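Local coordinates for designed helical repeat protein (Synthetic construct, PDB 5CWF) that forms a de novo designed stack of helix pairs, made to explore repeat-protein architecture and with no biological activity assigned to it, at residues L55-A60 with E82-L87; A96-A101 with A126-A131; K14-A19 with E26-I31. One frame throughout, in Å; residues are numbered along the deposited sequence.

Overall arrangement
All three contacts join consecutive antiparallel helices through apolar side chains, and none has a hydrogen bond between its segments. Contacts 1 and 2 lie in the interior, their centres about 5 and 8 Å from the centre of the chain, and touch each other where Leu87 meets Met99 and Ile83 meets Val129. Contact 3 is largely buried too but peripheral, about 16 Å from that centre, between the first two helices, and touches neither of the others. Chemistry follows spacing: in contacts 1 and 2 branched or long side chains reach across well-separated backbones, whereas in 14-19 with 26-31 alanines let the helices approach closely and bury more surface.

Contact 1: L55-A60 with E82-L87; sequences LALAKA and EIVEAL
Leu57 reaches across to Ile83 and Val84 with the two methyls of its fork, and this single side chain accounts for more than half of the 131 Å² buried between the segments. With CG anti to the carbonyl carbon (chi1 -69°) and CD1 fully extended from CA, the CD1 methyl leads the approach. Leu57 CD1 meets CG2 of Val84 at 3.5 Å and CG2 of Ile83 at 3.6 Å, so one carbon seats against methyls of two successive residues. The other branch, Leu57 CD2, lies 3.8 Å from CD1 of Ile83, which turns the Leu57-Ile83 pair into a two-point contact and should restrict rotation of the fork. The leucine and isoleucine chains cross obliquely, while those of Leu57 and Val84 run past one another in opposite senses. The backbones stand well apart: the nearest pair of CA atoms, those of Leu57 and Ile83, is separated by 8.6 Å, and the gap is bridged by side chains alone. Ala103 of helix 93-111 also packs on Leu57, and Val84 continues onto Ile38 and Ala41 of helix 25-44. Glu82 and Glu85 belong to a calcium site and form salt bridges with Arg33 and Arg133. The apolar join between helices 48-67 and 70-89 is characteristic of the alpha-hairpins from which helical repeat proteins are stacked.

Contact 2: A96-A101 with A126-A131; sequences AKVMLA and AEIVEA
The segments approach through two successive residues on each side, Val98 CA lying 8.8 Å from Ile128 CA and Met99 CA 8.2 Å from Val129 CA, in helices that run in largely opposing senses. At these separations only side chains can meet, and they do so as two separate pairs. In the first, the CG1 methyl of Val98 stands 4.0 Å from the CG2 methyl of Ile128, both residues directing their CB toward the opposite helix. Each of these methyls lies anti to its own backbone N, and the two side chains approach at a slant. In the second pair the sulfur makes the contact: Met99 SD is 4.1 Å from CG2 of Val129, with the chains set at about a right angle. The CB of Met99 does not itself aim at the partner; a bend at chi2 (-45°) swings SD across to reach the valine. Both separations are ordinary van der Waals distances, and the modest 113 Å² buried agrees with a light, purely apolar contact. All four residues are buried because further helices close in around them. Ile83 of helix 70-89 packs on both Met99 and Val129, closing that side. Leu145 and Val151 of helix 138-156 pack on Val98 and Ile128 respectively, and Ala170 of helix 160-176 also meets Ile128, so the pair 93-111 and 115-134 lies between helices before and after it in the chain.

Contact 3: K14-A19 with E26-I31; sequences KAVELA and EVAREI
Ala19 N donates to the carbonyl O of Ala15 at 2.9 Å, a regular helical bond that ends on Ala19, whose CB points toward segment 26-31. No hydrogen bond passes between the segments, and contact across them is apolar. Ala19 and Ala28 meet methyl to methyl, their CB atoms 3.7 Å apart. Ala28 CB also rests 3.8 Å from the carbonyl O of Val16, so this small side chain packs directly against the opposing backbone. This is consistent with the 4.8 Å between the CA atoms of Val16 and Ala28. The segment axes approach to 8.3 Å at 164° between their directions, the geometry of a tight alpha-hairpin formed by helices 3-21 and 25-44, with only a short connection between them. Val16 splits its branches between two partners. CG1 of Val16 lies beside Ala28, 4.2 Å from its CB, while CG2, placed anti to the carbonyl carbon, presses on Ile31. Val16 CG2 and Ile31 CG2 are 3.5 Å apart, closer than usual for two carbons, and the two side chains lie alongside one another, pointing in opposing senses. Replacing Val16 by an alanine here would remove both branches, and is likely to leave Ile31 CG2 without its close partner and open a gap beside Ala28. Ile31 further meets Val61 and Ala65 of helix 48-67, and Leu12 of helix 3-21. Toward helix 70-89, Glu26 forms a salt bridge with Arg74; Glu30, which packs on Ala77, pairs with Arg33 of its own helix.

Contact 1: L55-A60 with E82-L87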
ATOM      1  N   LEU A  55       1.253  -4.310  -9.240  1.00 31.05           N
ATOM      2  CA  LEU A  55       0.397  -5.502  -9.226  1.00 31.89           C
ATOM      3  C   LEU A  55       0.056  -5.915  -7.815  1.00 29.78           C
ATOM      4  O   LEU A  55      -1.105  -6.236  -7.507  1.00 30.72           O
ATOM      5  CB  LEU A  55       1.062  -6.649  -9.980  1.00 33.46           C
ATOM      6  CG  LEU A  55       0.250  -7.943 -10.120  1.00 35.98           C
ATOM      7  CD1 LEU A  55      -1.044  -7.687 -10.891  1.00 38.15           C
ATOM      8  CD2 LEU A  55       1.077  -9.028 -10.816  1.00 40.36           C
ATOM      9  N   ALA A  56       1.055  -5.903  -6.942  1.00 29.63           N
ATOM     10  CA  ALA A  56       0.815  -6.268  -5.554  1.00 27.54           C
ATOM     11  C   ALA A  56      -0.204  -5.307  -4.930  1.00 23.55           C
ATOM     12  O   ALA A  56      -1.123  -5.736  -4.238  1.00 26.10           O
ATOM     13  CB  ALA A  56       2.127  -6.265  -4.759  1.00 29.72           C
ATOM     14  N   LEU A  57      -0.059  -4.011  -5.181  1.00 24.89           N
ATOM     15  CA  LEU A  57      -0.989  -3.021  -4.609  1.00 24.18           C
ATOM     16  C   LEU A  57      -2.421  -3.182  -5.113  1.00 24.83           C
ATOM     17  O   LEU A  57      -3.372  -3.139  -4.323  1.00 23.68           O
ATOM     18  CB  LEU A  57      -0.517  -1.601  -4.925  1.00 25.00           C
ATOM     19  CG  LEU A  57       0.770  -1.158  -4.209  1.00 26.48           C
ATOM     20  CD1 LEU A  57       1.145   0.266  -4.589  1.00 30.30           C
ATOM     21  CD2 LEU A  57       0.578  -1.273  -2.683  1.00 28.88           C
ATOM     22  N   ALA A  58      -2.559  -3.388  -6.414  1.00 25.51           N
ATOM     23  CA  ALA A  58      -3.858  -3.589  -7.025  1.00 30.97           C
ATOM     24  C   ALA A  58      -4.547  -4.796  -6.401  1.00 28.26           C
ATOM     25  O   ALA A  58      -5.714  -4.720  -6.029  1.00 29.28           O
ATOM     26  CB  ALA A  58      -3.705  -3.767  -8.532  1.00 34.81           C
ATOM     27  N   LYS A  59      -3.824  -5.899  -6.249  1.00 25.41           N
ATOM     28  CA  LYS A  59      -4.408  -7.086  -5.596  1.00 24.37           C
ATOM     29  C   LYS A  59      -4.769  -6.836  -4.151  1.00 23.39           C
ATOM     30  O   LYS A  59      -5.759  -7.388  -3.653  1.00 26.50           O
ATOM     31  CB  LYS A  59      -3.458  -8.271  -5.642  1.00 25.42           C
ATOM     32  CG  LYS A  59      -3.243  -8.872  -7.005  1.00 30.13           C
ATOM     33  CD  LYS A  59      -2.122  -9.884  -6.911  1.00 35.92           C
ATOM     34  CE  LYS A  59      -1.899 -10.645  -8.190  1.00 42.27           C
ATOM     35  NZ  LYS A  59      -0.717 -11.539  -8.005  1.00 51.62           N
ATOM     36  N   ALA A  60      -3.975  -6.017  -3.459  1.00 26.48           N
ATOM     37  CA  ALA A  60      -4.229  -5.772  -2.039  1.00 27.88           C
ATOM     38  C   ALA A  60      -5.525  -4.997  -1.855  1.00 27.67           C
ATOM     39  O   ALA A  60      -6.323  -5.301  -0.966  1.00 24.68           O
ATOM     40  CB  ALA A  60      -3.097  -5.027  -1.413  1.00 24.78           C
ATOM     41  N   GLU A  82      -1.127   6.224  -1.524  1.00 24.68           N
ATOM     42  CA  GLU A  82      -0.010   7.042  -1.044  1.00 24.21           C
ATOM     43  C   GLU A  82       1.338   6.385  -1.391  1.00 24.25           C
ATOM     44  O   GLU A  82       2.320   7.090  -1.647  1.00 25.58           O
ATOM     45  CB  GLU A  82      -0.140   7.276   0.455  1.00 24.16           C
ATOM     46  CG  GLU A  82      -1.364   8.143   0.835  1.00 29.22           C
ATOM     47  CD  GLU A  82      -1.378   9.537   0.203  1.00 33.60           C
ATOM     48  OE1 GLU A  82      -0.379  10.279   0.332  1.00 35.95           O
ATOM     49  OE2 GLU A  82      -2.389   9.886  -0.463  1.00 34.11           O
ATOM     50  N   ILE A  83       1.387   5.052  -1.392  1.00 26.08           N
ATOM     51  CA  ILE A  83       2.584   4.324  -1.827  1.00 28.00           C
ATOM     52  C   ILE A  83       2.892   4.665  -3.281  1.00 27.89           C
ATOM     53  O   ILE A  83       4.050   4.919  -3.648  1.00 26.92           O
ATOM     54  CB  ILE A  83       2.395   2.794  -1.667  1.00 26.54           C
ATOM     55  CG1 ILE A  83       2.466   2.389  -0.202  1.00 23.63           C
ATOM     56  CG2 ILE A  83       3.447   2.021  -2.424  1.00 28.01           C
ATOM     57  CD1 ILE A  83       2.001   0.956   0.070  1.00 25.13           C
ATOM     58  N   VAL A  84       1.857   4.672  -4.119  1.00 26.29           N
ATOM     59  CA  VAL A  84       2.065   4.998  -5.528  1.00 26.16           C
ATOM     60  C   VAL A  84       2.502   6.448  -5.671  1.00 26.06           C
ATOM     61  O   VAL A  84       3.402   6.728  -6.462  1.00 28.23           O
ATOM     62  CB  VAL A  84       0.812   4.730  -6.397  1.00 32.14           C
ATOM     63  CG1 VAL A  84       1.126   5.004  -7.881  1.00 29.28           C
ATOM     64  CG2 VAL A  84       0.380   3.283  -6.262  1.00 32.40           C
ATOM     65  N   GLU A  85       1.875   7.373  -4.934  1.00 25.61           N
ATOM     66  CA  GLU A  85       2.292   8.781  -4.992  1.00 29.18           C
ATOM     67  C   GLU A  85       3.780   8.955  -4.640  1.00 29.88           C
ATOM     68  O   GLU A  85       4.495   9.743  -5.278  1.00 29.62           O
ATOM     69  CB  GLU A  85       1.427   9.637  -4.062  1.00 32.33           C
ATOM     70  CG  GLU A  85       0.030   9.907  -4.613  1.00 36.39           C
ATOM     71  CD  GLU A  85      -0.810  10.810  -3.716  1.00 40.45           C
ATOM     72  OE1 GLU A  85      -0.296  11.316  -2.693  1.00 38.53           O
ATOM     73  OE2 GLU A  85      -1.989  11.053  -4.066  1.00 44.83           O
ATOM     74  N   ALA A  86       4.241   8.233  -3.625  1.00 25.45           N
ATOM     75  CA  ALA A  86       5.633   8.299  -3.187  1.00 26.73           C
ATOM     76  C   ALA A  86       6.580   7.763  -4.254  1.00 29.75           C
ATOM     77  O   ALA A  86       7.664   8.322  -4.499  1.00 28.78           O
ATOM     78  CB  ALA A  86       5.808   7.514  -1.898  1.00 25.70           C
ATOM     79  N   LEU A  87       6.168   6.682  -4.900  1.00 28.17           N
ATOM     80  CA  LEU A  87       6.987   6.105  -5.952  1.00 33.59           C
ATOM     81  C   LEU A  87       7.040   6.985  -7.180  1.00 35.19           C
ATOM     82  O   LEU A  87       8.050   7.022  -7.890  1.00 31.92           O
ATOM     83  CB  LEU A  87       6.469   4.728  -6.354  1.00 33.81           C
ATOM     84  CG  LEU A  87       7.115   3.505  -5.750  1.00 40.05           C
ATOM     85  CD1 LEU A  87       6.494   2.272  -6.378  1.00 48.65           C
ATOM     86  CD2 LEU A  87       8.643   3.467  -5.935  1.00 32.42           C
TER

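Contact 2: A96-A101 with A126-A131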
ATOM      1  N   ALA A  96      12.015   1.587  -4.508  1.00 30.24           N
ATOM      2  CA  ALA A  96      11.183   0.495  -5.005  1.00 30.86           C
ATOM      3  C   ALA A  96      11.236  -0.686  -4.050  1.00 29.13           C
ATOM      4  O   ALA A  96      10.234  -1.349  -3.842  1.00 28.25           O
ATOM      5  CB  ALA A  96      11.606   0.059  -6.400  1.00 34.59           C
ATOM      6  N   LYS A  97      12.391  -0.936  -3.443  1.00 28.89           N
ATOM      7  CA  LYS A  97      12.494  -2.036  -2.487  1.00 28.58           C
ATOM      8  C   LYS A  97      11.615  -1.799  -1.268  1.00 27.48           C
ATOM      9  O   LYS A  97      10.975  -2.721  -0.780  1.00 27.15           O
ATOM     10  CB  LYS A  97      13.942  -2.255  -2.058  1.00 29.59           C
ATOM     11  CG  LYS A  97      14.780  -2.916  -3.155  1.00 34.45           C
ATOM     12  CD  LYS A  97      16.139  -3.388  -2.670  1.00 44.35           C
ATOM     13  CE  LYS A  97      17.007  -2.271  -2.156  1.00 54.08           C
ATOM     14  NZ  LYS A  97      18.463  -2.576  -2.406  1.00 56.92           N
ATOM     15  N   VAL A  98      11.609  -0.571  -0.764  1.00 28.20           N
ATOM     16  CA  VAL A  98      10.762  -0.239   0.369  1.00 26.11           C
ATOM     17  C   VAL A  98       9.304  -0.477   0.014  1.00 25.76           C
ATOM     18  O   VAL A  98       8.557  -1.112   0.743  1.00 27.42           O
ATOM     19  CB  VAL A  98      10.938   1.236   0.793  1.00 25.83           C
ATOM     20  CG1 VAL A  98       9.877   1.659   1.813  1.00 25.30           C
ATOM     21  CG2 VAL A  98      12.352   1.497   1.311  1.00 27.89           C
ATOM     22  N   MET A  99       8.910   0.046  -1.140  1.00 26.18           N
ATOM     23  CA  MET A  99       7.525   0.007  -1.523  1.00 27.24           C
ATOM     24  C   MET A  99       7.094  -1.408  -1.888  1.00 29.04           C
ATOM     25  O   MET A  99       5.938  -1.766  -1.667  1.00 27.66           O
ATOM     26  CB  MET A  99       7.267   0.972  -2.685  1.00 30.69           C
ATOM     27  CG  MET A  99       7.531   2.439  -2.310  1.00 30.71           C
ATOM     28  SD  MET A  99       6.877   2.961  -0.724  1.00 28.62           S
ATOM     29  CE  MET A  99       7.865   4.443  -0.488  1.00 36.07           C
ATOM     30  N   LEU A 100       8.006  -2.224  -2.420  1.00 26.80           N
ATOM     31  CA  LEU A 100       7.615  -3.607  -2.719  1.00 27.15           C
ATOM     32  C   LEU A 100       7.333  -4.356  -1.411  1.00 26.58           C
ATOM     33  O   LEU A 100       6.374  -5.107  -1.311  1.00 26.46           O
ATOM     34  CB  LEU A 100       8.684  -4.320  -3.539  1.00 28.17           C
ATOM     35  CG  LEU A 100       8.328  -5.762  -3.932  1.00 32.30           C
ATOM     36  CD1 LEU A 100       7.055  -5.770  -4.759  1.00 32.88           C
ATOM     37  CD2 LEU A 100       9.456  -6.452  -4.687  1.00 37.24           C
ATOM     38  N   ALA A 101       8.166  -4.124  -0.408  1.00 28.33           N
ATOM     39  CA  ALA A 101       7.966  -4.753   0.898  1.00 28.37           C
ATOM     40  C   ALA A 101       6.640  -4.311   1.507  1.00 27.58           C
ATOM     41  O   ALA A 101       5.894  -5.132   2.043  1.00 25.27           O
ATOM     42  CB  ALA A 101       9.128  -4.417   1.836  1.00 29.42           C
ATOM     43  N   ALA A 126       1.737   3.519   5.866  1.00 23.75           N
ATOM     44  CA  ALA A 126       1.501   4.945   5.648  1.00 25.11           C
ATOM     45  C   ALA A 126       2.507   5.825   6.375  1.00 24.94           C
ATOM     46  O   ALA A 126       2.896   6.876   5.848  1.00 27.50           O
ATOM     47  CB  ALA A 126       0.097   5.317   6.069  1.00 28.06           C
ATOM     48  N   GLU A 127       2.941   5.422   7.561  1.00 24.80           N
ATOM     49  CA  GLU A 127       3.882   6.244   8.304  1.00 25.26           C
ATOM     50  C   GLU A 127       5.242   6.250   7.633  1.00 24.68           C
ATOM     51  O   GLU A 127       5.913   7.272   7.581  1.00 25.22           O
ATOM     52  CB  GLU A 127       4.071   5.761   9.737  1.00 30.99           C
ATOM     53  CG  GLU A 127       2.893   5.982  10.643  1.00 37.11           C
ATOM     54  CD  GLU A 127       2.600   7.449  10.931  1.00 38.04           C
ATOM     55  OE1 GLU A 127       3.470   8.333  10.754  1.00 37.38           O
ATOM     56  OE2 GLU A 127       1.481   7.703  11.399  1.00 41.52           O
ATOM     57  N   ILE A 128       5.629   5.093   7.125  1.00 23.66           N
ATOM     58  CA  ILE A 128       6.901   4.934   6.421  1.00 23.47           C
ATOM     59  C   ILE A 128       6.887   5.739   5.124  1.00 25.00           C
ATOM     60  O   ILE A 128       7.857   6.446   4.795  1.00 23.72           O
ATOM     61  CB  ILE A 128       7.152   3.434   6.149  1.00 22.04           C
ATOM     62  CG1 ILE A 128       7.494   2.738   7.470  1.00 24.10           C
ATOM     63  CG2 ILE A 128       8.263   3.251   5.116  1.00 22.16           C
ATOM     64  CD1 ILE A 128       7.410   1.190   7.464  1.00 26.62           C
ATOM     65  N   VAL A 129       5.772   5.663   4.391  1.00 23.61           N
ATOM     66  CA  VAL A 129       5.646   6.473   3.159  1.00 25.47           C
ATOM     67  C   VAL A 129       5.767   7.957   3.470  1.00 30.06           C
ATOM     68  O   VAL A 129       6.556   8.681   2.832  1.00 28.78           O
ATOM     69  CB  VAL A 129       4.298   6.156   2.440  1.00 29.19           C
ATOM     70  CG1 VAL A 129       4.017   7.124   1.304  1.00 29.88           C
ATOM     71  CG2 VAL A 129       4.336   4.710   1.921  1.00 28.46           C
ATOM     72  N   GLU A 130       5.042   8.407   4.489  1.00 29.17           N
ATOM     73  CA  GLU A 130       5.054   9.824   4.866  1.00 30.26           C
ATOM     74  C   GLU A 130       6.475  10.293   5.175  1.00 28.43           C
ATOM     75  O   GLU A 130       6.898  11.376   4.759  1.00 31.38           O
ATOM     76  CB  GLU A 130       4.132  10.048   6.070  1.00 41.85           C
ATOM     77  CG  GLU A 130       3.968  11.488   6.502  1.00 61.09           C
ATOM     78  CD  GLU A 130       3.180  11.619   7.800  1.00 76.12           C
ATOM     79  OE1 GLU A 130       2.316  10.753   8.081  1.00 79.97           O
ATOM     80  OE2 GLU A 130       3.433  12.590   8.545  1.00 82.58           O
ATOM     81  N   ALA A 131       7.232   9.451   5.863  1.00 27.71           N
ATOM     82  CA  ALA A 131       8.619   9.786   6.214  1.00 29.04           C
ATOM     83  C   ALA A 131       9.486   9.972   4.972  1.00 29.60           C
ATOM     84  O   ALA A 131      10.343  10.862   4.904  1.00 30.80           O
ATOM     85  CB  ALA A 131       9.198   8.693   7.095  1.00 29.01           C
TER

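Contact 3: K14-A19 with E26-I31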
ATOM      1  N   LYS A  14     -14.951  -3.313 -11.051  1.00 34.21           N
ATOM      2  CA  LYS A  14     -16.123  -4.006 -10.518  1.00 35.57           C
ATOM      3  C   LYS A  14     -16.290  -3.774  -9.025  1.00 29.14           C
ATOM      4  O   LYS A  14     -17.418  -3.685  -8.524  1.00 27.27           O
ATOM      5  CB  LYS A  14     -16.037  -5.517 -10.769  1.00 43.00           C
ATOM      6  CG  LYS A  14     -16.986  -6.050 -11.827  1.00 59.12           C
ATOM      7  CD  LYS A  14     -16.429  -5.930 -13.223  1.00 71.97           C
ATOM      8  CE  LYS A  14     -17.105  -6.921 -14.159  1.00 81.52           C
ATOM      9  NZ  LYS A  14     -16.323  -7.120 -15.407  1.00 87.28           N
ATOM     10  N   ALA A  15     -15.178  -3.708  -8.304  1.00 26.40           N
ATOM     11  CA  ALA A  15     -15.221  -3.459  -6.867  1.00 24.58           C
ATOM     12  C   ALA A  15     -15.762  -2.062  -6.551  1.00 22.69           C
ATOM     13  O   ALA A  15     -16.456  -1.864  -5.546  1.00 22.97           O
ATOM     14  CB  ALA A  15     -13.833  -3.632  -6.260  1.00 26.59           C
ATOM     15  N   VAL A  16     -15.437  -1.098  -7.400  1.00 23.45           N
ATOM     16  CA  VAL A  16     -15.917   0.264  -7.220  1.00 23.45           C
ATOM     17  C   VAL A  16     -17.424   0.280  -7.424  1.00 23.93           C
ATOM     18  O   VAL A  16     -18.159   0.894  -6.668  1.00 24.13           O
ATOM     19  CB  VAL A  16     -15.222   1.234  -8.205  1.00 26.28           C
ATOM     20  CG1 VAL A  16     -15.908   2.630  -8.230  1.00 26.61           C
ATOM     21  CG2 VAL A  16     -13.729   1.388  -7.855  1.00 26.81           C
ATOM     22  N   GLU A  17     -17.872  -0.390  -8.476  1.00 25.69           N
ATOM     23  CA  GLU A  17     -19.292  -0.429  -8.794  1.00 26.88           C
ATOM     24  C   GLU A  17     -20.092  -1.132  -7.699  1.00 25.64           C
ATOM     25  O   GLU A  17     -21.201  -0.706  -7.346  1.00 24.77           O
ATOM     26  CB  GLU A  17     -19.461  -1.089 -10.154  1.00 35.02           C
ATOM     27  CG  GLU A  17     -18.934  -0.182 -11.275  1.00 42.46           C
ATOM     28  CD  GLU A  17     -18.491  -0.921 -12.531  1.00 53.12           C
ATOM     29  OE1 GLU A  17     -18.674  -2.156 -12.616  1.00 53.12           O
ATOM     30  OE2 GLU A  17     -17.952  -0.249 -13.443  1.00 56.05           O
ATOM     31  N   LEU A  18     -19.532  -2.202  -7.150  1.00 25.35           N
ATOM     32  CA  LEU A  18     -20.162  -2.908  -6.052  1.00 25.90           C
ATOM     33  C   LEU A  18     -20.215  -2.041  -4.801  1.00 24.85           C
ATOM     34  O   LEU A  18     -21.201  -2.039  -4.086  1.00 26.53           O
ATOM     35  CB  LEU A  18     -19.414  -4.205  -5.757  1.00 26.17           C
ATOM     36  CG  LEU A  18     -19.981  -5.031  -4.605  1.00 32.41           C
ATOM     37  CD1 LEU A  18     -21.453  -5.369  -4.840  1.00 37.31           C
ATOM     38  CD2 LEU A  18     -19.170  -6.309  -4.425  1.00 36.29           C
ATOM     39  N   ALA A  19     -19.127  -1.337  -4.513  1.00 22.14           N
ATOM     40  CA  ALA A  19     -19.124  -0.413  -3.387  1.00 19.79           C
ATOM     41  C   ALA A  19     -20.223   0.631  -3.558  1.00 18.95           C
ATOM     42  O   ALA A  19     -20.931   0.976  -2.590  1.00 19.72           O
ATOM     43  CB  ALA A  19     -17.747   0.278  -3.257  1.00 23.21           C
ATOM     44  N   GLU A  26     -17.722   6.514  -0.040  1.00 20.44           N
ATOM     45  CA  GLU A  26     -16.342   6.910   0.318  1.00 21.36           C
ATOM     46  C   GLU A  26     -15.315   5.789   0.083  1.00 23.11           C
ATOM     47  O   GLU A  26     -14.126   6.034  -0.252  1.00 24.44           O
ATOM     48  CB  GLU A  26     -16.335   7.393   1.776  1.00 27.13           C
ATOM     49  CG  GLU A  26     -17.096   8.733   1.950  1.00 29.91           C
ATOM     50  CD  GLU A  26     -17.084   9.285   3.375  1.00 30.78           C
ATOM     51  OE1 GLU A  26     -17.012   8.492   4.327  1.00 25.97           O
ATOM     52  OE2 GLU A  26     -17.137  10.525   3.544  1.00 35.72           O
ATOM     53  N   VAL A  27     -15.745   4.550   0.251  1.00 24.62           N
ATOM     54  CA  VAL A  27     -14.886   3.409  -0.058  1.00 25.54           C
ATOM     55  C   VAL A  27     -14.616   3.385  -1.554  1.00 24.46           C
ATOM     56  O   VAL A  27     -13.489   3.168  -1.997  1.00 25.21           O
ATOM     57  CB  VAL A  27     -15.527   2.054   0.359  1.00 28.40           C
ATOM     58  CG1 VAL A  27     -14.625   0.902  -0.062  1.00 31.54           C
ATOM     59  CG2 VAL A  27     -15.736   1.999   1.838  1.00 29.00           C
ATOM     60  N   ALA A  28     -15.680   3.580  -2.335  1.00 21.44           N
ATOM     61  CA  ALA A  28     -15.589   3.547  -3.771  1.00 21.15           C
ATOM     62  C   ALA A  28     -14.637   4.632  -4.279  1.00 22.48           C
ATOM     63  O   ALA A  28     -13.826   4.404  -5.195  1.00 20.28           O
ATOM     64  CB  ALA A  28     -16.980   3.728  -4.369  1.00 22.09           C
ATOM     65  N   ARG A  29     -14.709   5.803  -3.653  0.56 23.04           N
ATOM     66  CA  ARG A  29     -13.843   6.908  -4.042  0.56 23.57           C
ATOM     67  C   ARG A  29     -12.381   6.557  -3.836  0.56 22.62           C
ATOM     68  O   ARG A  29     -11.537   6.802  -4.701  0.56 21.56           O
ATOM     69  CB  ARG A  29     -14.173   8.159  -3.223  0.56 24.83           C
ATOM     70  CG  ARG A  29     -13.231   9.347  -3.442  0.56 26.23           C
ATOM     71  CD  ARG A  29     -13.627  10.519  -2.542  0.56 29.15           C
ATOM     72  NE  ARG A  29     -13.288  10.277  -1.137  0.56 33.21           N
ATOM     73  CZ  ARG A  29     -14.008  10.694  -0.097  0.56 36.97           C
ATOM     74  NH1 ARG A  29     -15.129  11.381  -0.273  0.56 42.77           N
ATOM     75  NH2 ARG A  29     -13.598  10.425   1.132  0.56 35.47           N
ATOM     76  N   GLU A  30     -12.089   5.948  -2.697  1.00 23.68           N
ATOM     77  CA  GLU A  30     -10.702   5.654  -2.367  1.00 26.05           C
ATOM     78  C   GLU A  30     -10.148   4.518  -3.225  1.00 23.23           C
ATOM     79  O   GLU A  30      -8.973   4.538  -3.608  1.00 22.59           O
ATOM     80  CB  GLU A  30     -10.568   5.308  -0.889  1.00 32.03           C
ATOM     81  CG  GLU A  30      -9.171   5.519  -0.349  1.00 40.02           C
ATOM     82  CD  GLU A  30      -8.798   7.002  -0.279  1.00 51.47           C
ATOM     83  OE1 GLU A  30      -7.605   7.340  -0.435  1.00 51.74           O
ATOM     84  OE2 GLU A  30      -9.707   7.828  -0.043  1.00 57.55           O
ATOM     85  N   ILE A  31     -10.971   3.517  -3.524  1.00 22.61           N
ATOM     86  CA  ILE A  31     -10.520   2.469  -4.439  1.00 25.66           C
ATOM     87  C   ILE A  31     -10.235   3.087  -5.806  1.00 27.17           C
ATOM     88  O   ILE A  31      -9.197   2.826  -6.431  1.00 28.40           O
ATOM     89  CB  ILE A  31     -11.570   1.349  -4.578  1.00 26.16           C
ATOM     90  CG1 ILE A  31     -11.762   0.649  -3.244  1.00 27.56           C
ATOM     91  CG2 ILE A  31     -11.179   0.384  -5.707  1.00 25.28           C
ATOM     92  CD1 ILE A  31     -12.888  -0.381  -3.252  1.00 27.34           C
TER